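Local coordinates for nucleotidyl transferase AbiEii/AbiGii toxin family protein (Mycobacterium tuberculosis, PDB 6Y56), which probably acts as a nucleotidyltransferase toxin of a toxin-antitoxin system, perhaps inhibiting growth by inactivating tRNA acceptor stems, at residues 129-134 against 212-217; 163-168 against 204-209; 176-181 against 228-233; 181-186 against 233-238; 188-193 against 257-262. One frame throughout, in Å; residues are numbered along the deposited sequence.

Contact 1. Residues 129-134 against 212-217; sequences ARRPLA and VDDRRG
Arg131 and Asp214 bring together two loops whose backbones stay well apart, the closest CA atoms being those of this same pair, 9.7 Å from each other; side chains alone bridge them. Arg131 reaches across with CG anti to its backbone nitrogen (chi1 -165°) and a bend at chi3, which turns the guanidinium toward the end of helix 196-212. Its NH2 lies 2.9 Å from Asp214 OD2 in a salt bridge that is also a hydrogen bond, though a bent one, with 138° at the hydrogen. The carboxylate oxygen sits close to the guanidinium plane, at its edge, whereas the nitrogen meets the carboxylate from above that group's own plane; the two flat groups are inclined 57° to each other. A water accepts from Arg131 NE at 2.7 Å and makes a weak bond to Asp214 OD1, giving the pair a second, looser link. Asp214 is not the main partner of this arginine: NH2 also forms a salt bridge with Asp210, and NH1 bonds to the backbone oxygen of Lys206. The guanidinium therefore fastens the surface loop between strands 125-129 and 138-141 to the last turns of helix 196-212 and the loop after it.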
# COMPACT_ATOMS: atom_id res chain seq x y z
N ALA A 129 7.80 -1.51 -6.86
CA ALA A 129 8.18 -0.18 -7.32
C ALA A 129 9.68 -0.11 -7.52
O ALA A 129 10.46 -0.68 -6.75
CB ALA A 129 7.77 0.86 -6.28
N ARG A 130 10.09 0.61 -8.56
CA ARG A 130 11.50 0.78 -8.89
C ARG A 130 12.13 1.98 -8.19
O ARG A 130 13.32 1.94 -7.87
CB ARG A 130 11.66 0.97 -10.40
CG ARG A 130 13.09 0.91 -10.88
CD ARG A 130 13.19 1.27 -12.36
NE ARG A 130 12.26 0.50 -13.19
CZ ARG A 130 12.51 -0.72 -13.65
NH1 ARG A 130 13.66 -1.31 -13.36
NH2 ARG A 130 11.61 -1.35 -14.39
N ARG A 131 11.36 3.05 -7.98
CA ARG A 131 11.94 4.28 -7.45
C ARG A 131 12.28 4.07 -5.98
O ARG A 131 11.44 3.59 -5.22
CB ARG A 131 10.96 5.44 -7.59
CG ARG A 131 11.61 6.81 -7.39
CD ARG A 131 10.61 7.96 -7.44
NE ARG A 131 9.60 7.75 -8.47
CZ ARG A 131 8.42 8.35 -8.51
NH1 ARG A 131 8.07 9.24 -7.57
NH2 ARG A 131 7.57 8.07 -9.49
N PRO A 132 13.49 4.41 -5.55
CA PRO A 132 13.83 4.23 -4.13
C PRO A 132 12.92 5.05 -3.22
O PRO A 132 12.50 6.16 -3.55
CB PRO A 132 15.28 4.73 -4.05
CG PRO A 132 15.80 4.59 -5.46
CD PRO A 132 14.63 4.87 -6.35
N LEU A 133 12.63 4.49 -2.05
CA LEU A 133 11.94 5.24 -1.01
C LEU A 133 12.82 6.37 -0.51
O LEU A 133 14.06 6.30 -0.54
CB LEU A 133 11.57 4.34 0.16
CG LEU A 133 10.49 3.32 -0.17
CD1 LEU A 133 10.24 2.39 1.00
CD2 LEU A 133 9.18 4.00 -0.58
N ALA A 134 12.18 7.43 -0.04
CA ALA A 134 12.90 8.61 0.41
C ALA A 134 13.37 8.49 1.85
O ALA A 134 14.42 9.05 2.20
CB ALA A 134 12.02 9.85 0.27
N VAL A 212 7.17 13.43 -14.14
CA VAL A 212 8.33 13.65 -15.01
C VAL A 212 8.92 12.33 -15.46
O VAL A 212 9.26 12.15 -16.64
CB VAL A 212 9.37 14.53 -14.30
CG1 VAL A 212 10.65 14.62 -15.14
CG2 VAL A 212 8.81 15.91 -14.03
N ASP A 213 9.09 11.39 -14.54
CA ASP A 213 9.76 10.15 -14.88
C ASP A 213 8.81 9.02 -15.25
O ASP A 213 9.07 8.29 -16.21
CB ASP A 213 10.70 9.71 -13.75
CG ASP A 213 11.94 10.60 -13.66
OD1 ASP A 213 12.38 11.12 -14.71
OD2 ASP A 213 12.45 10.78 -12.54
N ASP A 214 7.69 8.90 -14.54
CA ASP A 214 6.74 7.79 -14.84
C ASP A 214 5.65 8.21 -15.83
O ASP A 214 4.89 7.34 -16.25
CB ASP A 214 6.16 7.18 -13.55
CG ASP A 214 7.21 6.50 -12.70
OD1 ASP A 214 8.36 6.37 -13.16
OD2 ASP A 214 6.88 6.13 -11.57
N ARG A 215 5.59 9.50 -16.18
CA ARG A 215 4.59 10.03 -17.16
C ARG A 215 3.16 9.70 -16.71
O ARG A 215 2.31 9.47 -17.56
CB ARG A 215 4.89 9.54 -18.58
CG ARG A 215 6.31 9.85 -19.04
CD ARG A 215 6.68 9.07 -20.28
NE ARG A 215 7.63 9.79 -21.12
CZ ARG A 215 7.98 9.41 -22.34
NH1 ARG A 215 7.48 8.30 -22.85
NH2 ARG A 215 8.84 10.13 -23.03
N ARG A 216 2.92 9.72 -15.40
CA ARG A 216 1.61 9.44 -14.83
C ARG A 216 0.94 10.74 -14.39
O ARG A 216 1.55 11.53 -13.67
CB ARG A 216 1.74 8.53 -13.60
CG ARG A 216 2.16 7.12 -13.92
CD ARG A 216 1.00 6.33 -14.51
NE ARG A 216 1.33 4.92 -14.69
CZ ARG A 216 1.18 3.98 -13.76
NH1 ARG A 216 0.71 4.30 -12.56
NH2 ARG A 216 1.50 2.72 -14.02
N GLY A 217 -0.31 10.93 -14.77
CA GLY A 217 -1.00 12.16 -14.42
C GLY A 217 -0.72 13.27 -15.41
O GLY A 217 -0.33 13.03 -16.56
O HOH W 1 10.73 7.31 -10.85

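Contact 2. Residues 163-168 against 204-209; sequences EAEACA and VLKVWG
Glu165 OE2 is gripped from two directions, by the ammonium of Lys206 across the contact and by the backbone N of Ala134 in the loop between strands 125-129 and 138-141. The lysine NZ stands 2.8 Å from OE2, forming a salt bridge and hydrogen bond that uses the anti lone pair, the one turned away from OE1. The other oxygen, OE1, accepts from the backbone N of Leu135, so the two carboxylate oxygens bind successive amides and the group is held against rotation. Glu165 leaves helix 163-174 as an extended chain, so that its end approaches helix 196-212 although its CB does not point there. Lys206 bends at chi2 (-81°) and then runs straight, meeting the glutamate chain at about a right angle. Its CE approaches OE2 to 3.3 Å and lies 3.8 Å from Glu165 CG, so methylenes pack beside the ion pair. A second carboxylate, that of Glu169 one turn further along helix 163-174, makes a salt bridge with the same NZ. Both touching residues are buried, and two acids around one lysine would be expected to favour its protonated form, consistent with a buried charged cluster joining two helices and a loop.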
# COMPACT_ATOMS: atom_id res chain seq x y z
N GLU A 163 5.62 6.05 7.95
CA GLU A 163 4.23 6.47 7.89
C GLU A 163 4.05 7.77 7.10
O GLU A 163 3.08 7.91 6.35
CB GLU A 163 3.64 6.58 9.29
CG GLU A 163 2.15 6.81 9.24
CD GLU A 163 1.47 6.65 10.58
OE1 GLU A 163 2.03 5.97 11.46
OE2 GLU A 163 0.36 7.20 10.72
N ALA A 164 4.96 8.74 7.27
CA ALA A 164 4.85 9.98 6.51
C ALA A 164 4.97 9.72 5.01
O ALA A 164 4.29 10.37 4.20
CB ALA A 164 5.94 10.96 6.94
N GLU A 165 5.84 8.78 4.63
CA GLU A 165 6.01 8.46 3.22
C GLU A 165 4.81 7.68 2.68
O GLU A 165 4.41 7.88 1.54
CB GLU A 165 7.32 7.70 3.01
CG GLU A 165 7.65 7.46 1.55
CD GLU A 165 9.12 7.24 1.30
OE1 GLU A 165 9.87 6.95 2.26
OE2 GLU A 165 9.54 7.36 0.13
N ALA A 166 4.24 6.78 3.49
CA ALA A 166 3.04 6.07 3.05
C ALA A 166 1.90 7.05 2.78
O ALA A 166 1.17 6.92 1.78
CB ALA A 166 2.61 5.06 4.11
N CYS A 167 1.75 8.05 3.64
CA CYS A 167 0.71 9.05 3.44
C CYS A 167 0.98 9.87 2.18
O CYS A 167 0.08 10.08 1.36
CB CYS A 167 0.61 9.93 4.68
SG CYS A 167 -0.79 11.05 4.67
N ALA A 168 2.24 10.28 1.97
CA ALA A 168 2.59 11.03 0.77
C ALA A 168 2.33 10.21 -0.49
O ALA A 168 1.85 10.75 -1.50
CB ALA A 168 4.05 11.49 0.84
N VAL A 204 4.88 16.48 -2.83
CA VAL A 204 5.32 17.21 -4.01
C VAL A 204 6.43 16.46 -4.73
O VAL A 204 6.43 16.36 -5.96
CB VAL A 204 5.75 18.65 -3.64
CG1 VAL A 204 6.36 19.37 -4.85
CG2 VAL A 204 4.56 19.41 -3.10
N LEU A 205 7.40 15.93 -3.98
CA LEU A 205 8.52 15.23 -4.59
C LEU A 205 8.07 13.93 -5.25
O LEU A 205 8.59 13.55 -6.31
CB LEU A 205 9.62 14.96 -3.56
CG LEU A 205 10.22 16.21 -2.93
CD1 LEU A 205 11.18 15.86 -1.80
CD2 LEU A 205 10.93 17.09 -3.95
N LYS A 206 7.09 13.24 -4.65
CA LYS A 206 6.59 12.01 -5.25
C LYS A 206 5.85 12.31 -6.55
O LYS A 206 6.05 11.61 -7.55
CB LYS A 206 5.64 11.28 -4.30
CG LYS A 206 6.31 10.69 -3.07
CD LYS A 206 6.99 9.35 -3.33
CE LYS A 206 7.62 8.82 -2.05
NZ LYS A 206 8.16 7.45 -2.26
N VAL A 207 5.00 13.34 -6.55
CA VAL A 207 4.28 13.70 -7.76
C VAL A 207 5.25 14.13 -8.86
O VAL A 207 5.07 13.78 -10.03
CB VAL A 207 3.22 14.78 -7.47
CG1 VAL A 207 2.61 15.25 -8.80
CG2 VAL A 207 2.14 14.24 -6.55
N TRP A 208 6.29 14.88 -8.49
CA TRP A 208 7.28 15.27 -9.50
C TRP A 208 7.83 14.04 -10.22
O TRP A 208 7.88 13.99 -11.45
CB TRP A 208 8.42 16.05 -8.83
CG TRP A 208 9.36 16.72 -9.82
CD1 TRP A 208 9.34 18.02 -10.22
CD2 TRP A 208 10.46 16.10 -10.52
NE1 TRP A 208 10.35 18.26 -11.13
CE2 TRP A 208 11.05 17.10 -11.33
CE3 TRP A 208 10.99 14.81 -10.54
CZ2 TRP A 208 12.15 16.84 -12.14
CZ3 TRP A 208 12.09 14.55 -11.36
CH2 TRP A 208 12.65 15.56 -12.15
N GLY A 209 8.23 13.02 -9.46
CA GLY A 209 8.74 11.82 -10.10
C GLY A 209 7.67 11.07 -10.88
O GLY A 209 7.94 10.55 -11.97

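Contact 3. Residues 176-181 against 228-233; sequences RVALAR and AARSEH
Ala178 and Arg230 mark the closest approach of two largely irregular segments, with CA atoms 8.7 Å apart: 176-181 leads into helix 180-189, with Leu179 at the N-cap position, and 228-233 follows helix 224-227. Across the gap only the long side chain of Arg230 makes the connection. Its CG stands anti to the carbonyl carbon (chi1 -68°) and the chain is extended from there to NE, which carries the guanidinium to the alanine. NH1 comes 3.3 Å from Ala178 CB and 3.6 Å from Ala178 CA, approaching with the guanidinium oblique to the methyl. This is packing of a methyl against a charged group, without a bond between them. The arginine's polar partner is Tyr174, at the end of helix 163-174, whose backbone oxygen accepts from NH2 and whose ring receives the cation in a cation-pi contact. Further along, Ser231 forms an ST turn: its OG accepts from His233 N at 3.1 Å with 155° at the hydrogen, just where the chain enters a short 3-10 segment. On the other side of the contact, the methyl of Ala178 also packs against Phe235.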
# COMPACT_ATOMS: atom_id res chain seq x y z
N ARG A 176 -3.97 11.85 -8.84
CA ARG A 176 -4.10 11.41 -10.23
C ARG A 176 -5.42 10.71 -10.50
O ARG A 176 -6.04 10.94 -11.55
CB ARG A 176 -2.95 10.48 -10.61
CG ARG A 176 -3.16 9.79 -11.96
CD ARG A 176 -1.96 8.95 -12.36
NE ARG A 176 -1.81 7.79 -11.50
CZ ARG A 176 -2.46 6.64 -11.66
NH1 ARG A 176 -3.30 6.47 -12.68
NH2 ARG A 176 -2.24 5.64 -10.81
N VAL A 177 -5.87 9.85 -9.59
CA VAL A 177 -7.08 9.07 -9.77
C VAL A 177 -7.72 8.83 -8.41
O VAL A 177 -7.03 8.59 -7.42
CB VAL A 177 -6.78 7.74 -10.51
CG1 VAL A 177 -5.82 6.88 -9.70
CG2 VAL A 177 -8.05 6.99 -10.80
N ALA A 178 -9.05 8.90 -8.37
CA ALA A 178 -9.81 8.80 -7.13
C ALA A 178 -10.22 7.35 -6.91
O ALA A 178 -11.08 6.83 -7.63
CB ALA A 178 -11.02 9.72 -7.19
N LEU A 179 -9.61 6.69 -5.92
CA LEU A 179 -9.89 5.30 -5.60
C LEU A 179 -10.46 5.20 -4.19
O LEU A 179 -9.88 5.75 -3.25
CB LEU A 179 -8.61 4.45 -5.69
CG LEU A 179 -7.78 4.53 -6.97
CD1 LEU A 179 -6.54 3.62 -6.88
CD2 LEU A 179 -8.63 4.19 -8.20
N ALA A 180 -11.56 4.46 -4.03
CA ALA A 180 -12.17 4.35 -2.71
C ALA A 180 -11.23 3.73 -1.68
O ALA A 180 -11.28 4.10 -0.51
CB ALA A 180 -13.48 3.55 -2.78
N ARG A 181 -10.38 2.78 -2.10
CA ARG A 181 -9.47 2.18 -1.14
C ARG A 181 -8.45 3.20 -0.65
O ARG A 181 -8.09 3.21 0.54
CB ARG A 181 -8.76 0.96 -1.75
CG ARG A 181 -9.69 -0.17 -2.16
CD ARG A 181 -8.94 -1.25 -2.93
NE ARG A 181 -9.81 -2.31 -3.43
CZ ARG A 181 -9.40 -3.54 -3.73
NH1 ARG A 181 -8.13 -3.87 -3.59
NH2 ARG A 181 -10.27 -4.44 -4.18
N ALA A 228 -10.12 19.70 -4.01
CA ALA A 228 -11.44 20.02 -4.53
C ALA A 228 -12.45 19.00 -4.01
O ALA A 228 -12.14 17.83 -3.80
CB ALA A 228 -11.44 20.01 -6.06
N ALA A 229 -13.67 19.47 -3.79
CA ALA A 229 -14.71 18.58 -3.31
C ALA A 229 -14.96 17.49 -4.34
O ALA A 229 -15.12 17.77 -5.53
CB ALA A 229 -16.00 19.36 -3.05
N ARG A 230 -14.92 16.24 -3.90
CA ARG A 230 -15.23 15.12 -4.75
C ARG A 230 -16.53 14.49 -4.28
O ARG A 230 -16.85 14.49 -3.09
CB ARG A 230 -14.08 14.08 -4.76
CG ARG A 230 -12.79 14.57 -5.43
CD ARG A 230 -11.65 13.52 -5.38
NE ARG A 230 -10.35 14.10 -5.72
CZ ARG A 230 -9.22 13.40 -5.86
NH1 ARG A 230 -9.22 12.09 -5.68
NH2 ARG A 230 -8.09 14.01 -6.19
N SER A 231 -17.30 13.98 -5.23
CA SER A 231 -18.51 13.24 -4.92
C SER A 231 -18.19 11.75 -4.91
O SER A 231 -17.22 11.30 -5.52
CB SER A 231 -19.60 13.58 -5.94
OG SER A 231 -20.46 12.49 -6.20
N GLU A 232 -19.02 10.97 -4.21
CA GLU A 232 -18.82 9.52 -4.18
C GLU A 232 -18.77 8.95 -5.59
O GLU A 232 -18.08 7.95 -5.84
CB GLU A 232 -19.91 8.83 -3.35
CG GLU A 232 -21.19 8.54 -4.11
CD GLU A 232 -22.28 8.00 -3.21
OE1 GLU A 232 -22.52 8.59 -2.14
OE2 GLU A 232 -22.90 6.98 -3.58
N HIS A 233 -19.47 9.58 -6.53
CA HIS A 233 -19.46 9.13 -7.91
C HIS A 233 -18.14 9.42 -8.61
O HIS A 233 -17.91 8.88 -9.70
CB HIS A 233 -20.64 9.74 -8.66
CG HIS A 233 -21.96 9.39 -8.04
ND1 HIS A 233 -22.41 8.09 -7.95
CD2 HIS A 233 -22.89 10.16 -7.42
CE1 HIS A 233 -23.57 8.08 -7.33
NE2 HIS A 233 -23.89 9.32 -6.99

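Contact 4. Residues 181-186 against 233-238; sequences RDLYDL and HDFQPD
The guanidinium of Arg181 has the Asp238 carboxylate stacked over one face, their planes only 8° apart, while Asp238 O lies at its edge. Toward that backbone oxygen the guanidinium presents its NE/NH2 side, and both nitrogens donate to Asp238 O at 2.9 Å. The NE bond runs in the carbonyl plane; NH2 stands 40° out of it. The salt bridge of OD2 to NE, at 3.0 Å, is purely electrostatic, because the oxygen lies well above the guanidinium and the N-H bonds are directed elsewhere. NH1 hydrogen-bonds to Thr67 OG1. This arginine lies in the first turn of helix 180-189, where a water accepts from its backbone N and donates to Gln236 O, linking the helix start to the loop before helix 240-243. Two residues on, Leu183 CD2 makes a CH-pi contact over the Phe235 ring, 3.9 Å from its centroid and 19° off the normal, beside Tyr174 of helix 163-174.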
# COMPACT_ATOMS: atom_id res chain seq x y z
N ARG A 181 -10.38 2.78 -2.10
CA ARG A 181 -9.47 2.18 -1.14
C ARG A 181 -8.45 3.20 -0.65
O ARG A 181 -8.09 3.21 0.54
CB ARG A 181 -8.76 0.96 -1.75
CG ARG A 181 -9.69 -0.17 -2.16
CD ARG A 181 -8.94 -1.25 -2.93
NE ARG A 181 -9.81 -2.31 -3.43
CZ ARG A 181 -9.40 -3.54 -3.73
NH1 ARG A 181 -8.13 -3.87 -3.59
NH2 ARG A 181 -10.27 -4.44 -4.18
N ASP A 182 -8.03 4.10 -1.53
CA ASP A 182 -7.11 5.16 -1.10
C ASP A 182 -7.82 6.15 -0.20
O ASP A 182 -7.24 6.63 0.78
CB ASP A 182 -6.55 5.91 -2.31
CG ASP A 182 -5.51 5.12 -3.08
OD1 ASP A 182 -5.03 4.08 -2.59
OD2 ASP A 182 -5.19 5.55 -4.21
N LEU A 183 -9.08 6.49 -0.52
CA LEU A 183 -9.86 7.37 0.36
C LEU A 183 -9.99 6.77 1.75
O LEU A 183 -9.83 7.47 2.76
CB LEU A 183 -11.24 7.59 -0.26
CG LEU A 183 -12.25 8.39 0.57
CD1 LEU A 183 -11.75 9.81 0.81
CD2 LEU A 183 -13.60 8.39 -0.12
N TYR A 184 -10.30 5.47 1.83
CA TYR A 184 -10.39 4.81 3.13
C TYR A 184 -9.08 4.94 3.91
O TYR A 184 -9.08 5.24 5.11
CB TYR A 184 -10.75 3.33 2.94
CG TYR A 184 -10.82 2.59 4.24
CD1 TYR A 184 -9.67 2.04 4.82
CD2 TYR A 184 -12.02 2.47 4.93
CE1 TYR A 184 -9.72 1.39 6.03
CE2 TYR A 184 -12.08 1.82 6.15
CZ TYR A 184 -10.93 1.29 6.70
OH TYR A 184 -10.99 0.65 7.92
N ASP A 185 -7.95 4.67 3.24
CA ASP A 185 -6.67 4.71 3.94
C ASP A 185 -6.33 6.13 4.38
O ASP A 185 -5.83 6.33 5.49
CB ASP A 185 -5.57 4.13 3.04
CG ASP A 185 -5.74 2.65 2.75
OD1 ASP A 185 -6.51 1.95 3.46
OD2 ASP A 185 -5.10 2.18 1.79
N LEU A 186 -6.62 7.12 3.54
CA LEU A 186 -6.38 8.50 3.92
C LEU A 186 -7.26 8.91 5.09
O LEU A 186 -6.83 9.72 5.93
CB LEU A 186 -6.63 9.43 2.73
CG LEU A 186 -5.51 9.40 1.68
CD1 LEU A 186 -5.99 10.11 0.44
CD2 LEU A 186 -4.25 10.03 2.23
N HIS A 233 -19.47 9.58 -6.53
CA HIS A 233 -19.46 9.13 -7.91
C HIS A 233 -18.14 9.42 -8.61
O HIS A 233 -17.91 8.88 -9.70
CB HIS A 233 -20.64 9.74 -8.66
CG HIS A 233 -21.96 9.39 -8.04
ND1 HIS A 233 -22.41 8.09 -7.95
CD2 HIS A 233 -22.89 10.16 -7.42
CE1 HIS A 233 -23.57 8.08 -7.33
NE2 HIS A 233 -23.89 9.32 -6.99
N ASP A 234 -17.28 10.25 -8.02
CA ASP A 234 -15.97 10.51 -8.58
C ASP A 234 -14.95 9.42 -8.25
O ASP A 234 -13.86 9.42 -8.83
CB ASP A 234 -15.45 11.87 -8.10
CG ASP A 234 -16.38 13.02 -8.49
OD1 ASP A 234 -16.74 13.13 -9.68
OD2 ASP A 234 -16.75 13.82 -7.59
N PHE A 235 -15.29 8.48 -7.37
CA PHE A 235 -14.34 7.46 -6.90
C PHE A 235 -14.61 6.12 -7.57
O PHE A 235 -15.77 5.76 -7.81
CB PHE A 235 -14.46 7.26 -5.39
CG PHE A 235 -14.01 8.44 -4.57
CD1 PHE A 235 -12.70 8.55 -4.13
CD2 PHE A 235 -14.91 9.42 -4.21
CE1 PHE A 235 -12.30 9.63 -3.38
CE2 PHE A 235 -14.52 10.50 -3.45
CZ PHE A 235 -13.21 10.61 -3.04
N GLN A 236 -13.54 5.37 -7.83
CA GLN A 236 -13.67 3.98 -8.25
C GLN A 236 -13.90 3.11 -7.01
O GLN A 236 -13.06 3.11 -6.11
CB GLN A 236 -12.38 3.52 -8.92
CG GLN A 236 -12.19 3.99 -10.36
CD GLN A 236 -10.96 3.35 -10.99
OE1 GLN A 236 -10.59 2.22 -10.66
NE2 GLN A 236 -10.31 4.08 -11.89
N PRO A 237 -15.00 2.36 -6.94
CA PRO A 237 -15.28 1.62 -5.70
C PRO A 237 -14.33 0.47 -5.45
O PRO A 237 -13.92 0.25 -4.30
CB PRO A 237 -16.73 1.13 -5.88
CG PRO A 237 -17.25 1.85 -7.09
CD PRO A 237 -16.08 2.21 -7.93
N ASP A 238 -13.97 -0.27 -6.49
CA ASP A 238 -13.08 -1.43 -6.40
C ASP A 238 -13.39 -2.31 -5.19
O ASP A 238 -12.52 -2.62 -4.37
CB ASP A 238 -11.61 -1.00 -6.45
CG ASP A 238 -10.68 -2.17 -6.72
OD1 ASP A 238 -11.13 -3.18 -7.31
OD2 ASP A 238 -9.49 -2.06 -6.36
O HOH W 2 -10.54 1.58 -4.82

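Contact 5. Residues 188-193 against 257-262; sequences HFASRT and RKRFAF
Ala190 rests its methyl against the aliphatic stem of Arg259, CB lying 3.7 Å from Arg259 CG, where the backbones come as near as 5.9 Å between these two CA atoms. Arg259 bends at chi2 (64°), so the stem passes over the alanine before the guanidinium turns off toward Glu196, with which NH1 forms a salt bridge. Ala190 O lies near the guanidinium plane at its edge, but 4.0 Å from Arg259 NE, too far to count as a bond. Phe260 brings its ring against both Phe189 and Ala190: Phe189 CB meets the ring edge at CZ, 4.3 Å away, and Ala190 CB approaches CE2 obliquely. The Phe189 ring itself leads away, to Ala166 and Cys167 of helix 163-174. A type I turn runs from Phe189 to Arg192; just before it, His188 O accepts from both the N and the OG of Ser191. Across the two segments the contact is thus apolar, with the arginine's charge answered by Glu196 in helix 196-212.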
# COMPACT_ATOMS: atom_id res chain seq x y z
N HIS A 188 -7.96 6.99 7.56
CA HIS A 188 -7.21 6.55 8.73
C HIS A 188 -6.03 7.46 9.01
O HIS A 188 -5.80 7.81 10.17
CB HIS A 188 -6.74 5.11 8.55
CG HIS A 188 -7.74 4.10 9.01
ND1 HIS A 188 -7.98 3.84 10.34
CD2 HIS A 188 -8.56 3.28 8.31
CE1 HIS A 188 -8.91 2.91 10.45
NE2 HIS A 188 -9.27 2.55 9.23
N PHE A 189 -5.27 7.86 7.98
CA PHE A 189 -4.16 8.77 8.24
C PHE A 189 -4.67 10.05 8.89
O PHE A 189 -4.01 10.61 9.77
CB PHE A 189 -3.40 9.10 6.95
CG PHE A 189 -2.49 8.01 6.47
CD1 PHE A 189 -1.39 7.60 7.20
CD2 PHE A 189 -2.75 7.39 5.26
CE1 PHE A 189 -0.57 6.59 6.73
CE2 PHE A 189 -1.92 6.38 4.79
CZ PHE A 189 -0.84 5.98 5.52
N ALA A 190 -5.86 10.49 8.50
CA ALA A 190 -6.43 11.71 9.04
C ALA A 190 -6.78 11.60 10.52
O ALA A 190 -6.96 12.63 11.17
CB ALA A 190 -7.68 12.09 8.24
N SER A 191 -6.88 10.38 11.04
CA SER A 191 -7.16 10.16 12.46
C SER A 191 -5.89 9.97 13.28
O SER A 191 -5.98 9.79 14.50
CB SER A 191 -8.07 8.94 12.64
OG SER A 191 -7.33 7.75 12.46
N ARG A 192 -4.72 9.98 12.65
CA ARG A 192 -3.45 9.73 13.31
C ARG A 192 -2.60 10.99 13.28
O ARG A 192 -2.93 11.97 12.62
CB ARG A 192 -2.73 8.56 12.63
CG ARG A 192 -3.50 7.24 12.75
CD ARG A 192 -3.01 6.16 11.78
NE ARG A 192 -1.62 5.79 12.04
CZ ARG A 192 -1.25 4.86 12.91
NH1 ARG A 192 -2.16 4.20 13.61
NH2 ARG A 192 0.04 4.61 13.08
N THR A 193 -1.50 10.96 14.03
CA THR A 193 -0.56 12.07 13.99
C THR A 193 0.03 12.17 12.59
O THR A 193 0.40 11.15 11.99
CB THR A 193 0.56 11.84 15.01
OG1 THR A 193 0.02 11.98 16.33
CG2 THR A 193 1.67 12.86 14.82
N ARG A 257 -10.70 15.74 3.04
CA ARG A 257 -10.56 17.07 2.46
C ARG A 257 -10.26 18.11 3.53
O ARG A 257 -9.44 19.02 3.30
CB ARG A 257 -11.83 17.42 1.69
CG ARG A 257 -11.84 18.83 1.11
CD ARG A 257 -12.81 18.95 -0.05
NE ARG A 257 -14.05 18.23 0.18
CZ ARG A 257 -15.08 18.71 0.87
NH1 ARG A 257 -15.00 19.92 1.40
NH2 ARG A 257 -16.17 17.98 1.04
N LYS A 258 -10.90 18.01 4.69
CA LYS A 258 -10.64 18.96 5.77
C LYS A 258 -9.27 18.76 6.38
O LYS A 258 -8.52 19.72 6.59
CB LYS A 258 -11.71 18.83 6.85
CG LYS A 258 -11.55 19.84 7.96
CD LYS A 258 -12.66 19.66 8.95
CE LYS A 258 -12.48 20.66 10.07
NZ LYS A 258 -13.55 20.55 11.10
N ARG A 259 -8.92 17.51 6.69
CA ARG A 259 -7.67 17.27 7.41
C ARG A 259 -6.46 17.67 6.58
O ARG A 259 -5.46 18.15 7.13
CB ARG A 259 -7.55 15.79 7.80
CG ARG A 259 -6.25 15.44 8.54
CD ARG A 259 -6.19 16.16 9.89
NE ARG A 259 -4.91 16.04 10.60
CZ ARG A 259 -3.89 16.88 10.44
NH1 ARG A 259 -3.98 17.87 9.57
NH2 ARG A 259 -2.78 16.72 11.15
N PHE A 260 -6.53 17.48 5.26
CA PHE A 260 -5.37 17.71 4.40
C PHE A 260 -5.32 19.12 3.84
O PHE A 260 -4.55 19.39 2.91
CB PHE A 260 -5.28 16.62 3.33
CG PHE A 260 -4.82 15.30 3.89
CD1 PHE A 260 -3.48 15.06 4.11
CD2 PHE A 260 -5.74 14.33 4.27
CE1 PHE A 260 -3.05 13.86 4.67
CE2 PHE A 260 -5.32 13.13 4.82
CZ PHE A 260 -3.97 12.90 5.02
N ALA A 261 -6.08 20.04 4.44
CA ALA A 261 -5.99 21.45 4.07
C ALA A 261 -4.56 21.98 4.12
O ALA A 261 -4.21 22.88 3.34
CB ALA A 261 -6.90 22.28 4.99
N PHE A 262 -3.72 21.45 5.02
CA PHE A 262 -2.34 21.91 5.14
C PHE A 262 -1.54 21.76 3.85
O PHE A 262 -0.51 22.41 3.70
CB PHE A 262 -1.62 21.20 6.30
CG PHE A 262 -1.34 19.73 6.06
CD1 PHE A 262 -0.18 19.31 5.43
CD2 PHE A 262 -2.26 18.78 6.47
CE1 PHE A 262 0.06 17.97 5.21
CE2 PHE A 262 -2.03 17.44 6.26
CZ PHE A 262 -0.87 17.02 5.62

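How the contacts relate
The segments of every pair of contacts alternate along the chain, except that contact 2 lies wholly between the two segments of contact 1. Contacts 3, 4 and 5 all draw on helix 180-189 or its approach; 3 and 4 have centres about 6 Å apart, share Arg181 and His233, and are connected by backbone bonds of Gln236 to Ala178 and Ala180. Contacts 1 and 2, centres about 10 Å apart, also meet through a probable hydrogen bond from Asp214 N to Gly209 O. A salt bridge from Glu163 to Arg192 joins contact 2 to contact 5, about 15 Å between centres. Contacts 1 and 2 tie the loop after strand 125-129 to helices 163-174 and 196-212, while contacts 3 to 5 join the region of helix 180-189 to the later chain.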